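Local coordinates for beta-ketoacyl synthase (Pseudomonas aeruginosa, PDB 4CW4), which catalyses the condensation of acetyl-CoA with malonyl-[acyl carrier protein] to give 3-oxobutanoyl-[acyl carrier protein], the primer of bacterial fatty acid synthesis, at residues A[35-40]-A[521-526]; A[283-288]-A[541-546]; A[288-293]-A[390-395]. All coordinates share one frame; numbering follows the deposited sequence.

Contact 1: residues A[35-40]-A[521-526]; sequences IESMDP and NRDMRQ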
loop_
_atom_site.group_PDB
_atom_site.type_symbol
_atom_site.label_atom_id
_atom_site.label_comp_id
_atom_site.label_asym_id
_atom_site.label_seq_id
_atom_site.Cartn_x
_atom_site.Cartn_y
_atom_site.Cartn_z
ATOM N N ILE A 35 -12.395 30.729 10.631
ATOM C CA ILE A 35 -13.332 31.601 9.929
ATOM C C ILE A 35 -13.597 32.894 10.682
ATOM O O ILE A 35 -13.686 33.976 10.080
ATOM C CB ILE A 35 -14.627 30.836 9.605
ATOM C CG1 ILE A 35 -15.465 31.588 8.564
ATOM C CG2 ILE A 35 -15.433 30.526 10.875
ATOM C CD1 ILE A 35 -14.961 31.462 7.154
ATOM N N GLU A 36 -13.651 32.811 11.997
ATOM C CA GLU A 36 -13.971 33.982 12.802
ATOM C C GLU A 36 -12.803 34.967 12.881
ATOM O O GLU A 36 -12.975 36.133 13.241
ATOM C CB GLU A 36 -14.406 33.545 14.202
ATOM C CG GLU A 36 -13.290 32.923 15.008
ATOM C CD GLU A 36 -13.221 31.389 14.920
ATOM O OE1 GLU A 36 -13.597 30.751 13.896
ATOM O OE2 GLU A 36 -12.767 30.817 15.930
ATOM N N SER A 37 -11.616 34.502 12.523
ATOM C CA SER A 37 -10.413 35.329 12.584
ATOM C C SER A 37 -10.112 36.034 11.262
ATOM O O SER A 37 -9.232 36.885 11.207
ATOM C CB SER A 37 -9.206 34.466 12.974
ATOM O OG SER A 37 -9.377 33.958 14.288
ATOM N N MET A 38 -10.795 35.632 10.192
ATOM C CA MET A 38 -10.585 36.223 8.884
ATOM C C MET A 38 -11.258 37.578 8.811
ATOM O O MET A 38 -12.176 37.872 9.588
ATOM C CB MET A 38 -11.161 35.325 7.795
ATOM C CG MET A 38 -10.521 33.928 7.717
ATOM S SD MET A 38 -8.738 33.924 7.442
ATOM C CE MET A 38 -8.658 34.836 5.925
ATOM N N ASP A 39 -10.825 38.408 7.869
ATOM C CA ASP A 39 -11.558 39.635 7.594
ATOM C C ASP A 39 -12.844 39.248 6.886
ATOM O O ASP A 39 -12.953 38.136 6.355
ATOM C CB ASP A 39 -10.749 40.572 6.712
ATOM C CG ASP A 39 -10.495 39.986 5.344
ATOM O OD1 ASP A 39 -11.343 40.156 4.441
ATOM O OD2 ASP A 39 -9.448 39.340 5.192
ATOM N N PRO A 40 -13.825 40.140 6.880
ATOM C CA PRO A 40 -15.128 39.802 6.307
ATOM C C PRO A 40 -15.125 39.449 4.829
ATOM O O PRO A 40 -15.961 38.634 4.442
ATOM C CB PRO A 40 -15.945 41.090 6.531
ATOM C CG PRO A 40 -15.358 41.653 7.762
ATOM C CD PRO A 40 -13.882 41.409 7.635
ATOM N N ASN A 521 -6.040 27.324 22.697
ATOM C CA ASN A 521 -7.382 27.009 22.215
ATOM C C ASN A 521 -7.991 28.146 21.410
ATOM O O ASN A 521 -9.157 28.073 21.009
ATOM C CB ASN A 521 -8.314 26.532 23.346
ATOM C CG ASN A 521 -8.714 27.623 24.305
ATOM O OD1 ASN A 521 -8.177 28.726 24.301
ATOM N ND2 ASN A 521 -9.674 27.298 25.162
ATOM N N ARG A 522 -7.168 29.166 21.148
ATOM C CA ARG A 522 -7.534 30.340 20.351
ATOM C C ARG A 522 -6.609 30.466 19.155
ATOM O O ARG A 522 -5.441 30.080 19.230
ATOM C CB ARG A 522 -7.414 31.661 21.168
ATOM C CG ARG A 522 -7.973 31.617 22.580
ATOM C CD ARG A 522 -9.480 31.778 22.598
ATOM N NE ARG A 522 -9.986 31.999 23.957
ATOM C CZ ARG A 522 -11.071 31.419 24.479
ATOM N NH1 ARG A 522 -11.804 30.567 23.767
ATOM N NH2 ARG A 522 -11.428 31.699 25.728
ATOM N N ASP A 523 -7.131 31.013 18.057
ATOM C CA ASP A 523 -6.286 31.379 16.914
ATOM C C ASP A 523 -5.277 32.434 17.358
ATOM O O ASP A 523 -5.616 33.349 18.122
ATOM C CB ASP A 523 -7.115 31.929 15.742
ATOM C CG ASP A 523 -8.088 30.910 15.177
ATOM O OD1 ASP A 523 -7.879 29.694 15.382
ATOM O OD2 ASP A 523 -9.055 31.320 14.501
ATOM N N MET A 524 -4.048 32.317 16.861
ATOM C CA MET A 524 -2.960 33.237 17.235
ATOM C C MET A 524 -2.311 33.856 16.007
ATOM O O MET A 524 -2.077 33.174 15.016
ATOM C CB MET A 524 -1.889 32.482 18.028
ATOM C CG MET A 524 -2.367 31.961 19.365
ATOM S SD MET A 524 -2.625 33.308 20.531
ATOM C CE MET A 524 -3.521 32.491 21.833
ATOM N N ARG A 525 -1.975 35.136 16.103
ATOM C CA ARG A 525 -1.209 35.821 15.055
ATOM C C ARG A 525 0.129 36.287 15.608
ATOM O O ARG A 525 0.193 37.223 16.404
ATOM C CB ARG A 525 -1.968 37.033 14.499
ATOM C CG ARG A 525 -3.366 36.740 13.972
ATOM C CD ARG A 525 -3.963 37.964 13.258
ATOM N NE ARG A 525 -3.218 38.276 12.040
ATOM C CZ ARG A 525 -3.666 38.121 10.792
ATOM N NH1 ARG A 525 -4.902 37.706 10.540
ATOM N NH2 ARG A 525 -2.870 38.421 9.780
ATOM N N GLN A 526 1.188 35.648 15.135
ATOM C CA GLN A 526 2.562 35.897 15.544
ATOM C C GLN A 526 3.060 37.222 14.970
ATOM O O GLN A 526 2.820 37.499 13.794
ATOM C CB GLN A 526 3.439 34.771 14.975
ATOM C CG GLN A 526 3.234 33.376 15.575
ATOM C CD GLN A 526 1.830 32.781 15.410
ATOM O OE1 GLN A 526 1.119 33.026 14.430
ATOM N NE2 GLN A 526 1.449 31.962 16.375
#
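Ser-37 and Asp-523 meet through a single short hydrogen bond, in which the serine hydroxyl OG donates to Asp-523 OD2 at 2.7 Å. The acceptor is the anti lone pair of OD2, the one turned away from OD1; OD1, for its part, accepts from the backbone N of Gly-501. Ser-37 OG stands beside its own backbone N, anti to the carbonyl carbon (chi1 -65°), a position from which it projects across the gap; Asp-523 CB closes in behind the bond at 3.4 Å from Ser-37 OG. Here lies the tight part of the contact, and it is built round a polar bond. Two acidic groups also approach each other, Glu-36 OE2 lying 4.0 Å from Asp-523 OD2 with the carboxylate planes 35° apart. Lys-503 resolves this pairing, since its NZ forms salt bridges with both oxygens; the positive charge probably offsets the repulsion and helps keep both acids ionised. The contact illustrates how a ketosynthase fold can be joined at its periphery: the loop between helix 28-33 and helix 40-53 is tied to the loop between strand 517-519 and strand 532-539, well away from the active-site residues. Packing becomes loose toward Arg-525. This exposed side chain reaches back in the direction of the 35-40 loop, yet its NH1 stays 4.5 Å from Ser-37 O, with the carbonyl oxygen at the edge of the guanidinium and near its plane. Glu-36 is also exposed, but its chain bends about the CB-CG bond and brings the carboxylate in to Lys-503.

Contact 2: residues A[283-288]-A[541-546]; sequences TGACAT and GGNNAS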
loop_
_atom_site.group_PDB
_atom_site.type_symbol
_atom_site.label_atom_id
_atom_site.label_comp_id
_atom_site.label_asym_id
_atom_site.label_seq_id
_atom_site.Cartn_x
_atom_site.Cartn_y
_atom_site.Cartn_z
ATOM N N THR A 283 2.383 3.141 1.833
ATOM C CA THR A 283 1.669 3.213 3.104
ATOM C C THR A 283 2.580 3.111 4.328
ATOM O O THR A 283 3.636 2.469 4.315
ATOM C CB THR A 283 0.558 2.150 3.191
ATOM O OG1 THR A 283 1.092 0.856 2.905
ATOM C CG2 THR A 283 -0.524 2.442 2.202
ATOM N N GLY A 284 2.129 3.801 5.366
ATOM C CA GLY A 284 2.768 3.859 6.662
ATOM C C GLY A 284 1.710 4.192 7.698
ATOM O O GLY A 284 1.883 5.101 8.503
ATOM N N ALA A 285 0.583 3.497 7.617
ATOM C CA ALA A 285 -0.528 3.743 8.521
ATOM C C ALA A 285 -0.905 5.237 8.526
ATOM O O ALA A 285 -1.027 5.849 7.460
ATOM C CB ALA A 285 -0.212 3.202 9.921
ATOM N N CYS A 286 -1.093 5.817 9.687
ATOM C CA CYS A 286 -1.631 7.146 9.699
ATOM C C CYS A 286 -0.564 8.253 9.421
ATOM O O CYS A 286 -0.897 9.447 9.446
ATOM C CB CYS A 286 -2.473 7.304 10.975
ATOM S SG CYS A 286 -4.116 6.422 10.867
ATOM N N ALA A 287 0.670 7.842 9.059
ATOM C CA ALA A 287 1.718 8.735 8.533
ATOM C C ALA A 287 1.899 8.636 7.025
ATOM O O ALA A 287 2.823 9.198 6.460
ATOM C CB ALA A 287 3.017 8.468 9.228
ATOM N N THR A 288 0.986 7.934 6.364
ATOM C CA THR A 288 1.125 7.601 4.951
ATOM C C THR A 288 1.442 8.780 4.021
ATOM O O THR A 288 2.315 8.655 3.155
ATOM C CB THR A 288 -0.140 6.835 4.479
ATOM O OG1 THR A 288 -0.082 5.490 4.957
ATOM C CG2 THR A 288 -0.290 6.817 2.969
ATOM N N GLY A 541 1.730 0.219 13.894
ATOM C CA GLY A 541 2.687 -0.591 13.191
ATOM C C GLY A 541 4.071 -0.016 13.305
ATOM O O GLY A 541 4.918 -0.399 12.543
ATOM N N GLY A 542 4.317 0.904 14.243
ATOM C CA GLY A 542 5.648 1.477 14.359
ATOM C C GLY A 542 5.964 2.359 13.171
ATOM O O GLY A 542 7.043 2.289 12.604
ATOM N N ASN A 543 5.002 3.200 12.804
ATOM C CA ASN A 543 5.156 4.131 11.705
ATOM C C ASN A 543 5.194 5.554 12.227
ATOM O O ASN A 543 4.282 5.980 12.916
ATOM C CB ASN A 543 4.025 3.910 10.689
ATOM C CG ASN A 543 4.245 2.650 9.863
ATOM O OD1 ASN A 543 5.151 2.599 9.028
ATOM N ND2 ASN A 543 3.448 1.618 10.108
ATOM N N ASN A 544 6.275 6.269 11.935
ATOM C CA ASN A 544 6.441 7.653 12.380
ATOM C C ASN A 544 7.067 8.450 11.261
ATOM O O ASN A 544 7.947 7.954 10.562
ATOM C CB ASN A 544 7.371 7.753 13.598
ATOM C CG ASN A 544 6.960 6.836 14.734
ATOM O OD1 ASN A 544 6.100 7.175 15.553
ATOM N ND2 ASN A 544 7.575 5.664 14.794
ATOM N N ALA A 545 6.650 9.703 11.111
ATOM C CA ALA A 545 7.262 10.575 10.118
ATOM C C ALA A 545 7.155 12.014 10.534
ATOM O O ALA A 545 6.188 12.399 11.190
ATOM C CB ALA A 545 6.629 10.379 8.735
ATOM N N SER A 546 8.162 12.800 10.140
ATOM C CA SER A 546 8.110 14.244 10.305
ATOM C C SER A 546 8.614 14.914 9.040
ATOM O O SER A 546 9.626 14.499 8.467
ATOM C CB SER A 546 8.951 14.704 11.499
ATOM O OG SER A 546 8.573 14.033 12.678
#
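The backbones of 283-288 and 541-546 come nearest where Gly-284 CA lies 5.6 Å from Asn-543 CA and, further along, Ala-287 CA lies 6.1 Å from Ala-545 CA, with no hydrogen bond between the two segments. Most of the touching falls to one side chain. Asn-543 CB rests 3.3 Å from Gly-284 O, while the amide extends along the glycine, placing Asn-543 OD1 3.6 Å from Gly-284 CA and Asn-543 ND2 4.0 Å from Ala-285 CB. That amide is held from elsewhere: ND2 donates to Phe-540 O and to Asp-266 of the second subunit. The turn it flanks is the nucleophilic elbow of the thiolase fold, carrying Cys-286, the probable active-site cysteine, between strand 278-283 and the start of helix 288-301. Thr-288 braces the turn from within, its OG1 receiving the Gly-284 N-H at 171° and donating to Ala-285 O from a position tilted 16° out of the carbonyl plane. Ala-285 O also accepts from Thr-288 N and is thus gripped twice. At the far end the contact is purely apolar, the methyl groups Ala-287 CB and Ala-545 CB meeting at 4.1 Å.

Contact 3: residues A[288-293]-A[390-395]; sequences TFLYNL and TDVFIN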
loop_
_atom_site.group_PDB
_atom_site.type_symbol
_atom_site.label_atom_id
_atom_site.label_comp_id
_atom_site.label_asym_id
_atom_site.label_seq_id
_atom_site.Cartn_x
_atom_site.Cartn_y
_atom_site.Cartn_z
ATOM N N THR A 288 0.986 7.934 6.364
ATOM C CA THR A 288 1.125 7.601 4.951
ATOM C C THR A 288 1.442 8.780 4.021
ATOM O O THR A 288 2.315 8.655 3.155
ATOM C CB THR A 288 -0.140 6.835 4.479
ATOM O OG1 THR A 288 -0.082 5.490 4.957
ATOM C CG2 THR A 288 -0.290 6.817 2.969
ATOM N N PHE A 289 0.761 9.916 4.155
ATOM C CA PHE A 289 1.036 10.967 3.189
ATOM C C PHE A 289 2.496 11.397 3.223
ATOM O O PHE A 289 3.074 11.654 2.183
ATOM C CB PHE A 289 0.105 12.171 3.359
ATOM C CG PHE A 289 0.580 13.382 2.617
ATOM C CD1 PHE A 289 0.375 13.503 1.257
ATOM C CD2 PHE A 289 1.271 14.377 3.273
ATOM C CE1 PHE A 289 0.815 14.594 0.578
ATOM C CE2 PHE A 289 1.724 15.482 2.584
ATOM C CZ PHE A 289 1.500 15.589 1.236
ATOM N N LEU A 290 3.088 11.464 4.410
ATOM C CA LEU A 290 4.486 11.832 4.514
ATOM C C LEU A 290 5.388 10.773 3.878
ATOM O O LEU A 290 6.439 11.109 3.361
ATOM C CB LEU A 290 4.881 12.115 5.972
ATOM C CG LEU A 290 4.293 13.390 6.602
ATOM C CD1 LEU A 290 4.817 13.578 8.023
ATOM C CD2 LEU A 290 4.633 14.601 5.762
ATOM N N TYR A 291 4.994 9.499 3.920
ATOM C CA TYR A 291 5.746 8.479 3.212
ATOM C C TYR A 291 5.726 8.701 1.689
ATOM O O TYR A 291 6.760 8.598 1.016
ATOM C CB TYR A 291 5.210 7.084 3.551
ATOM C CG TYR A 291 5.523 6.539 4.937
ATOM C CD1 TYR A 291 5.459 7.316 6.069
ATOM C CD2 TYR A 291 5.855 5.213 5.102
ATOM C CE1 TYR A 291 5.739 6.794 7.325
ATOM C CE2 TYR A 291 6.125 4.683 6.347
ATOM C CZ TYR A 291 6.070 5.483 7.455
ATOM O OH TYR A 291 6.341 4.982 8.710
ATOM N N ASN A 292 4.563 9.047 1.150
ATOM C CA ASN A 292 4.471 9.407 -0.259
ATOM C C ASN A 292 5.301 10.673 -0.529
ATOM O O ASN A 292 5.956 10.800 -1.563
ATOM C CB ASN A 292 3.006 9.648 -0.664
ATOM C CG ASN A 292 2.245 8.369 -0.947
ATOM O OD1 ASN A 292 2.814 7.357 -1.362
ATOM N ND2 ASN A 292 0.938 8.431 -0.755
ATOM N N LEU A 293 5.275 11.617 0.400
ATOM C CA LEU A 293 5.982 12.885 0.212
ATOM C C LEU A 293 7.501 12.654 0.232
ATOM O O LEU A 293 8.226 13.293 -0.520
ATOM C CB LEU A 293 5.562 13.917 1.261
ATOM C CG LEU A 293 6.092 15.345 1.104
ATOM C CD1 LEU A 293 5.613 15.939 -0.193
ATOM C CD2 LEU A 293 5.649 16.223 2.271
ATOM N N THR A 390 11.649 20.153 2.070
ATOM C CA THR A 390 13.073 19.837 2.022
ATOM C C THR A 390 13.418 18.446 2.532
ATOM O O THR A 390 14.430 17.890 2.136
ATOM C CB THR A 390 13.898 20.876 2.788
ATOM O OG1 THR A 390 13.313 21.112 4.056
ATOM C CG2 THR A 390 13.960 22.194 2.027
ATOM N N ASP A 391 12.599 17.878 3.403
ATOM C CA ASP A 391 12.901 16.577 3.966
ATOM C C ASP A 391 11.673 15.982 4.594
ATOM O O ASP A 391 10.809 16.708 5.127
ATOM C CB ASP A 391 13.955 16.670 5.073
ATOM C CG ASP A 391 15.397 16.544 4.561
ATOM O OD1 ASP A 391 15.759 15.544 3.877
ATOM O OD2 ASP A 391 16.172 17.469 4.855
ATOM N N VAL A 392 11.637 14.654 4.569
ATOM C CA VAL A 392 10.783 13.862 5.428
ATOM C C VAL A 392 11.638 12.764 6.018
ATOM O O VAL A 392 12.360 12.067 5.297
ATOM C CB VAL A 392 9.614 13.215 4.646
ATOM C CG1 VAL A 392 8.856 12.186 5.513
ATOM C CG2 VAL A 392 8.652 14.294 4.127
ATOM N N PHE A 393 11.551 12.616 7.327
ATOM C CA PHE A 393 12.246 11.548 8.030
ATOM C C PHE A 393 11.259 10.556 8.601
ATOM O O PHE A 393 10.230 10.924 9.174
ATOM C CB PHE A 393 13.140 12.137 9.109
ATOM C CG PHE A 393 14.227 13.011 8.547
ATOM C CD1 PHE A 393 15.281 12.465 7.832
ATOM C CD2 PHE A 393 14.165 14.379 8.686
ATOM C CE1 PHE A 393 16.251 13.285 7.279
ATOM C CE2 PHE A 393 15.134 15.197 8.141
ATOM C CZ PHE A 393 16.185 14.648 7.449
ATOM N N ILE A 394 11.591 9.283 8.416
ATOM C CA ILE A 394 10.753 8.171 8.794
ATOM C C ILE A 394 11.582 7.202 9.631
ATOM O O ILE A 394 12.671 6.803 9.226
ATOM C CB ILE A 394 10.251 7.432 7.535
ATOM C CG1 ILE A 394 9.280 8.330 6.748
ATOM C CG2 ILE A 394 9.598 6.106 7.901
ATOM C CD1 ILE A 394 8.919 7.816 5.340
ATOM N N ASN A 395 11.065 6.825 10.788
ATOM C CA ASN A 395 11.747 5.902 11.692
ATOM C C ASN A 395 10.725 5.025 12.397
ATOM O O ASN A 395 9.718 5.522 12.915
ATOM C CB ASN A 395 12.551 6.662 12.753
ATOM C CG ASN A 395 13.717 7.418 12.156
ATOM O OD1 ASN A 395 13.584 8.598 11.779
ATOM N ND2 ASN A 395 14.864 6.745 12.042
#
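Tyr-291 lies against Ile-394, and the isoleucine side chain, followed outward from CB, lies over one face of the ring. At CB the chain divides. Ile-394 CG2, anti to the backbone N, goes to the phenolic end and sits 3.5 Å from Tyr-291 OH, with Tyr-291 CZ slightly further away. On the other branch Ile-394 CG1 passes over the same face, from which CG2 also comes, near the rim and 3.9 Å from Tyr-291 CE1. The terminal methyl Ile-394 CD1 settles over that face as a CH-pi contact, 3.7 Å from the centroid of the Tyr-291 ring and 18° off its normal, displaced toward the CG and CD1 rim. The extended chi2 of 169° carries the methyl that far, so one residue spans the ring from its root to its hydroxyl. Val-392 meets the residues flanking Tyr-291 in the helix, Leu-290 and Leu-293: its CG1 approaches Leu-290 O to 3.4 Å and Leu-290 CB to 4.0 Å, while CG2 meets Leu-293 CD2 at 4.0 Å, the two side chains crossing at about a right angle. The whole is a worked case of helix-on-sheet packing, an apolar helix flank laid against one face of a strand without hydrogen bonds between the segments. The axes of helix segment 288-293 and strand segment 390-394 approach to 8.3 Å, their directions 127° apart. On the strand's other face Phe-393 packs on helix 409-425, while Ala-545 of the neighbouring antiparallel strand 543-550 touches both Leu-290 and Ile-394, placing the strand pair between two helices of the thiolase fold.

In the fold
Contacts 2 and 3 belong to the buried interior and form one continuous region, whereas contact 1 lies at the surface, its centre about 31 Å from that of contact 2 and about 29 Å from that of contact 3. The interior pair share Thr-288 and use the neighbouring strands 543-550 and 387-394; they also touch directly, through a weak hydrogen bond between Tyr-291 OH and Asn-543 OD1 and an ordinary one from Asn-544 ND2 to Asn-395 O. Both reach the second subunit, while contact 1 does not. Chemistry follows place: charge and a hydroxyl outside, close backbone and amide packing by the active-site turn, and aliphatic-aromatic packing in contact 3.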